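Local coordinates for protein Emp46p (Saccharomyces cerevisiae, PDB 2A6X) that probably serves as a cargo receptor in the secretion of glycoproteins, recognising their carbohydrates through a lectin domain that works without calcium, at residues R116-L121 with S141-S146; N109-L114 with V125-N130. The protein carries 1 engineered substitution. One frame throughout, in Å; residues are numbered along the deposited sequence.

Interaction 1 (R116-L121 with S141-S146); sequences RLDDKL and SPYFAS
Tyr143 carries its ring between its own backbone N and carbonyl carbon (chi1 47°), which sends the hydroxyl out toward the loop of 116-121, while Leu121 holds CG anti to its carbonyl carbon. The two side chains come from opposite directions, Leu121 meeting the hydroxyl end of the ring with CD1. That methyl lies 3.8 Å from Tyr143 CZ and approaches the ring obliquely. The same branch also touches Ser146, with Leu121 CD1 3.9 Å from Ser146 CB, so one leucine methyl bridges the tyrosine and the start of the edge strand 145-148.

Asp118 meets the ring through OD1, 3.9 Å from Tyr143 CE2, its carboxylate plane turned 82° from that of the ring. With no direct hydrogen bond between the segments, the polar link runs through two waters. The first donates to Asp118 OD2 (2.7 Å) and is also hydrogen-bonded to Ser141 OG and Tyr143 OH, lying in the plane of the tyrosine ring at its edge. A second water donates to Asp118 OD1 and bonds Ser141 OG as well, so the serine hydroxyl touches both waters.

The loop itself is shaped by an Asx turn, in which Asp118 OD2 accepts from Lys120 N, coming from above the carboxylate plane. A wider Asx motif adds Leu121 N, 3.0 Å from Asp118 OD2, in a nearly straight bond (168°) on the anti side, a little out of the carboxylate plane. Two amides and the first water thus grip OD2. Arg116 NH2 adds a weak, long salt bridge to Asp118 OD1, while Arg116 NH1 pairs with Glu139. Thr126 of the neighbouring strand 124-131 touches both Leu121 and Tyr143. The extended Lys120 chain passes Ser141, its CD 4.1 Å from the serine OG.

Interaction 2 (N109-L114 with V125-N130); sequences NGLMIL and VTAFLN. Engineered in segment 125-130: Phe128 (natural residue Tyr).
Met112 and Phe128 lie side by side on one face of the sheet, pointing the same way, and fit by a bend at the methionine's end. Its chain runs extended to SD and then turns (chi3 70°), turning the terminal methyl toward the ring, where CE comes 3.4 Å from CD2 of Phe128, an engineered residue that is tyrosine in the natural sequence. Leu114 CD2 lies 4.1 Å from Phe128 CE2, and both aliphatic ends meet the CD2-CE2 side of the ring obliquely.

The backbones form an antiparallel pair of neighbouring strands in one sheet of the legume-lectin-like beta sandwich. Hydrogen-bonded pairs Gly110-Asn130, Met112-Phe128 and Leu114-Thr126 each exchange two bonds; Met112 N to Phe128 O is nearly straight at 172°. Gly110 has no side chain, and at its backbone angles a CB would be jammed against Asn109 O.

On the face of Leu111, Ile113, Ala127 and Leu129, larger groups stand round the small Ala127, which pairs with Ile113 at a CA-CA distance of 4.4 Å. Leu111 CD1 approaches Leu129 CD2 at 4.3 Å. Separately, Ile113 CG2 lies 3.6 Å from Val125 CG1, and these two residues also reach Leu174 and Met176, respectively, of the other sheet. Where the pairing meets water, a single molecule donates to Leu114 O and bonds Thr126 OG1.

In the fold
Interaction 2 is buried, within one sheet of the sandwich, whereas interaction 1 is a surface contact between a loop and the lead-in to the outermost strand 145-148 of that sheet. Strand 124-131 ties them together: it pairs with 111-115 on one side and with 145-148 on the other, where Ala127 probably hydrogen-bonds through its backbone to Phe144 and Ala145. Chemistry follows place. Regular main-chain bonds and apolar side chains join 109-114 to 125-130, while 116-121 and 141-146 exchange no direct hydrogen bond and rely on waters, a carboxylate and a little apolar packing. In sequence the segments alternate, the 116-121 loop lying between the two strands of interaction 2.

Interaction 1 (R116-L121 with S141-S146)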
# COMPACT_ATOMS: atom_id res chain seq x y z
N ARG A 116 6.11 0.38 -9.21
CA ARG A 116 7.41 -0.17 -9.57
C ARG A 116 7.75 0.23 -10.99
O ARG A 116 6.95 0.84 -11.66
CB ARG A 116 7.44 -1.69 -9.39
CG ARG A 116 6.83 -2.52 -10.50
CD ARG A 116 7.43 -3.90 -10.61
NE ARG A 116 6.72 -4.73 -11.57
CZ ARG A 116 7.26 -5.80 -12.16
NH1 ARG A 116 8.52 -6.15 -11.92
NH2 ARG A 116 6.54 -6.51 -13.02
N LEU A 117 8.94 -0.14 -11.43
CA LEU A 117 9.30 -0.10 -12.84
C LEU A 117 8.99 -1.43 -13.48
O LEU A 117 9.75 -2.39 -13.37
CB LEU A 117 10.78 0.22 -12.99
CG LEU A 117 11.30 1.44 -12.25
CD1 LEU A 117 12.73 1.70 -12.67
CD2 LEU A 117 10.44 2.66 -12.49
N ASP A 118 7.83 -1.49 -14.11
CA ASP A 118 7.38 -2.68 -14.80
C ASP A 118 8.24 -2.81 -16.07
O ASP A 118 8.56 -1.82 -16.70
CB ASP A 118 5.88 -2.53 -15.08
CG ASP A 118 5.32 -3.70 -15.81
OD1 ASP A 118 4.74 -4.60 -15.16
OD2 ASP A 118 5.39 -3.77 -17.05
N ASP A 119 8.64 -4.04 -16.41
CA ASP A 119 9.56 -4.27 -17.52
C ASP A 119 9.01 -3.73 -18.84
O ASP A 119 9.79 -3.30 -19.70
CB ASP A 119 9.87 -5.77 -17.67
CG ASP A 119 11.11 -6.20 -16.89
OD1 ASP A 119 12.20 -6.29 -17.50
OD2 ASP A 119 11.09 -6.49 -15.68
N LYS A 120 7.68 -3.71 -18.98
CA LYS A 120 7.03 -3.25 -20.21
C LYS A 120 6.32 -1.88 -20.13
O LYS A 120 6.36 -1.13 -21.09
CB LYS A 120 6.06 -4.33 -20.72
CG LYS A 120 6.76 -5.61 -21.19
CD LYS A 120 5.77 -6.71 -21.46
CE LYS A 120 6.45 -7.88 -22.19
NZ LYS A 120 5.48 -8.93 -22.58
N LEU A 121 5.68 -1.53 -19.01
CA LEU A 121 5.05 -0.20 -18.84
C LEU A 121 6.02 0.89 -18.37
O LEU A 121 5.75 2.09 -18.53
CB LEU A 121 3.93 -0.26 -17.81
CG LEU A 121 2.70 -1.10 -18.06
CD1 LEU A 121 1.86 -1.08 -16.79
CD2 LEU A 121 1.92 -0.55 -19.23
N SER A 141 2.93 -10.09 -16.47
CA SER A 141 1.99 -8.97 -16.63
C SER A 141 0.50 -9.32 -16.43
O SER A 141 -0.33 -8.92 -17.25
CB SER A 141 2.18 -8.31 -18.01
OG SER A 141 3.50 -7.78 -18.16
N PRO A 142 0.16 -10.02 -15.35
CA PRO A 142 -1.23 -10.46 -15.11
C PRO A 142 -2.10 -9.46 -14.29
O PRO A 142 -3.09 -9.86 -13.69
CB PRO A 142 -1.02 -11.73 -14.31
CG PRO A 142 0.14 -11.38 -13.44
CD PRO A 142 1.05 -10.53 -14.28
N TYR A 143 -1.71 -8.20 -14.26
CA TYR A 143 -2.50 -7.17 -13.59
C TYR A 143 -3.86 -6.93 -14.28
O TYR A 143 -3.99 -7.09 -15.51
CB TYR A 143 -1.68 -5.86 -13.47
CG TYR A 143 -0.97 -5.41 -14.74
CD1 TYR A 143 -1.63 -4.66 -15.71
CD2 TYR A 143 0.38 -5.71 -14.95
CE1 TYR A 143 -0.99 -4.26 -16.85
CE2 TYR A 143 1.03 -5.30 -16.10
CZ TYR A 143 0.34 -4.57 -17.04
OH TYR A 143 0.97 -4.15 -18.21
N PHE A 144 -4.87 -6.58 -13.49
CA PHE A 144 -6.21 -6.30 -14.01
C PHE A 144 -6.40 -4.82 -14.35
O PHE A 144 -7.33 -4.45 -15.07
CB PHE A 144 -7.31 -6.82 -13.05
CG PHE A 144 -7.47 -6.00 -11.80
CD1 PHE A 144 -8.26 -4.87 -11.76
CD2 PHE A 144 -6.80 -6.38 -10.65
CE1 PHE A 144 -8.37 -4.12 -10.57
CE2 PHE A 144 -6.92 -5.64 -9.47
CZ PHE A 144 -7.70 -4.51 -9.45
N ALA A 145 -5.51 -3.96 -13.83
CA ALA A 145 -5.59 -2.54 -14.07
C ALA A 145 -4.23 -1.91 -13.87
O ALA A 145 -3.35 -2.46 -13.20
CB ALA A 145 -6.59 -1.89 -13.15
N SER A 146 -4.06 -0.76 -14.50
CA SER A 146 -2.78 -0.04 -14.46
C SER A 146 -2.90 1.40 -14.90
O SER A 146 -3.86 1.80 -15.57
CB SER A 146 -1.73 -0.75 -15.32
OG SER A 146 -2.08 -0.66 -16.71
O HOH W 1 3.49 -4.95 -18.54
O HOH W 2 4.97 -7.11 -15.86

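Interaction 2 (N109-L114 with V125-N130)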
# COMPACT_ATOMS: atom_id res chain seq x y z
N ASN A 109 -4.34 -14.00 -0.85
CA ASN A 109 -5.74 -13.80 -1.15
C ASN A 109 -6.08 -12.34 -0.92
O ASN A 109 -6.22 -11.89 0.22
CB ASN A 109 -6.61 -14.70 -0.26
CG ASN A 109 -8.03 -14.81 -0.76
OD1 ASN A 109 -8.65 -15.87 -0.63
ND2 ASN A 109 -8.58 -13.73 -1.30
N GLY A 110 -6.15 -11.58 -2.00
CA GLY A 110 -6.56 -10.19 -1.91
C GLY A 110 -6.04 -9.32 -3.03
O GLY A 110 -5.93 -9.78 -4.16
N LEU A 111 -5.75 -8.07 -2.70
CA LEU A 111 -5.44 -7.03 -3.67
C LEU A 111 -4.09 -6.42 -3.37
O LEU A 111 -3.81 -6.02 -2.24
CB LEU A 111 -6.52 -5.94 -3.66
CG LEU A 111 -6.21 -4.65 -4.41
CD1 LEU A 111 -6.20 -4.89 -5.95
CD2 LEU A 111 -7.18 -3.51 -4.05
N MET A 112 -3.23 -6.40 -4.38
CA MET A 112 -1.94 -5.74 -4.31
C MET A 112 -1.88 -4.61 -5.35
O MET A 112 -2.09 -4.85 -6.54
CB MET A 112 -0.83 -6.75 -4.61
CG MET A 112 0.55 -6.14 -4.47
SD MET A 112 1.97 -7.19 -4.94
CE MET A 112 1.79 -7.27 -6.64
N ILE A 113 -1.61 -3.38 -4.91
CA ILE A 113 -1.39 -2.24 -5.78
C ILE A 113 0.08 -1.88 -5.71
O ILE A 113 0.60 -1.61 -4.64
CB ILE A 113 -2.27 -1.03 -5.37
CG1 ILE A 113 -3.75 -1.46 -5.41
CG2 ILE A 113 -2.03 0.15 -6.27
CD1 ILE A 113 -4.70 -0.46 -4.79
N LEU A 114 0.76 -1.92 -6.84
CA LEU A 114 2.20 -1.89 -6.86
C LEU A 114 2.72 -0.72 -7.64
O LEU A 114 2.32 -0.51 -8.78
CB LEU A 114 2.71 -3.20 -7.47
CG LEU A 114 4.21 -3.35 -7.69
CD1 LEU A 114 5.01 -3.34 -6.42
CD2 LEU A 114 4.45 -4.69 -8.42
N VAL A 125 1.69 2.27 -11.79
CA VAL A 125 0.85 1.58 -10.82
C VAL A 125 0.27 0.38 -11.54
O VAL A 125 -0.31 0.54 -12.59
CB VAL A 125 -0.31 2.48 -10.36
CG1 VAL A 125 -1.23 1.73 -9.43
CG2 VAL A 125 0.21 3.71 -9.68
N THR A 126 0.45 -0.80 -10.97
CA THR A 126 -0.20 -2.03 -11.47
C THR A 126 -0.96 -2.69 -10.34
O THR A 126 -0.44 -2.78 -9.23
CB THR A 126 0.81 -3.00 -12.15
OG1 THR A 126 2.00 -3.18 -11.37
CG2 THR A 126 1.31 -2.46 -13.46
N ALA A 127 -2.18 -3.15 -10.64
CA ALA A 127 -3.06 -3.71 -9.62
C ALA A 127 -3.31 -5.19 -9.92
O ALA A 127 -3.62 -5.55 -11.06
CB ALA A 127 -4.37 -2.97 -9.58
N PHE A 128 -3.18 -6.02 -8.89
CA PHE A 128 -3.23 -7.48 -9.02
C PHE A 128 -4.21 -8.07 -8.01
O PHE A 128 -4.26 -7.67 -6.85
CB PHE A 128 -1.86 -8.12 -8.75
CG PHE A 128 -0.75 -7.63 -9.63
CD1 PHE A 128 -0.33 -8.38 -10.72
CD2 PHE A 128 -0.08 -6.45 -9.34
CE1 PHE A 128 0.71 -7.91 -11.54
CE2 PHE A 128 0.94 -6.00 -10.14
CZ PHE A 128 1.35 -6.74 -11.23
N LEU A 129 -4.97 -9.07 -8.45
CA LEU A 129 -5.75 -9.90 -7.57
C LEU A 129 -5.16 -11.30 -7.50
O LEU A 129 -4.66 -11.84 -8.49
CB LEU A 129 -7.17 -10.02 -8.10
CG LEU A 129 -8.01 -8.78 -8.04
CD1 LEU A 129 -9.22 -8.91 -8.98
CD2 LEU A 129 -8.42 -8.52 -6.59
N ASN A 130 -5.23 -11.90 -6.32
CA ASN A 130 -4.92 -13.32 -6.16
C ASN A 130 -5.95 -13.91 -5.20
O ASN A 130 -6.39 -13.23 -4.29
CB ASN A 130 -3.49 -13.50 -5.65
CG ASN A 130 -2.95 -14.91 -5.87
OD1 ASN A 130 -3.68 -15.83 -6.25
ND2 ASN A 130 -1.65 -15.08 -5.64
O HOH W 3 3.71 -1.10 -11.30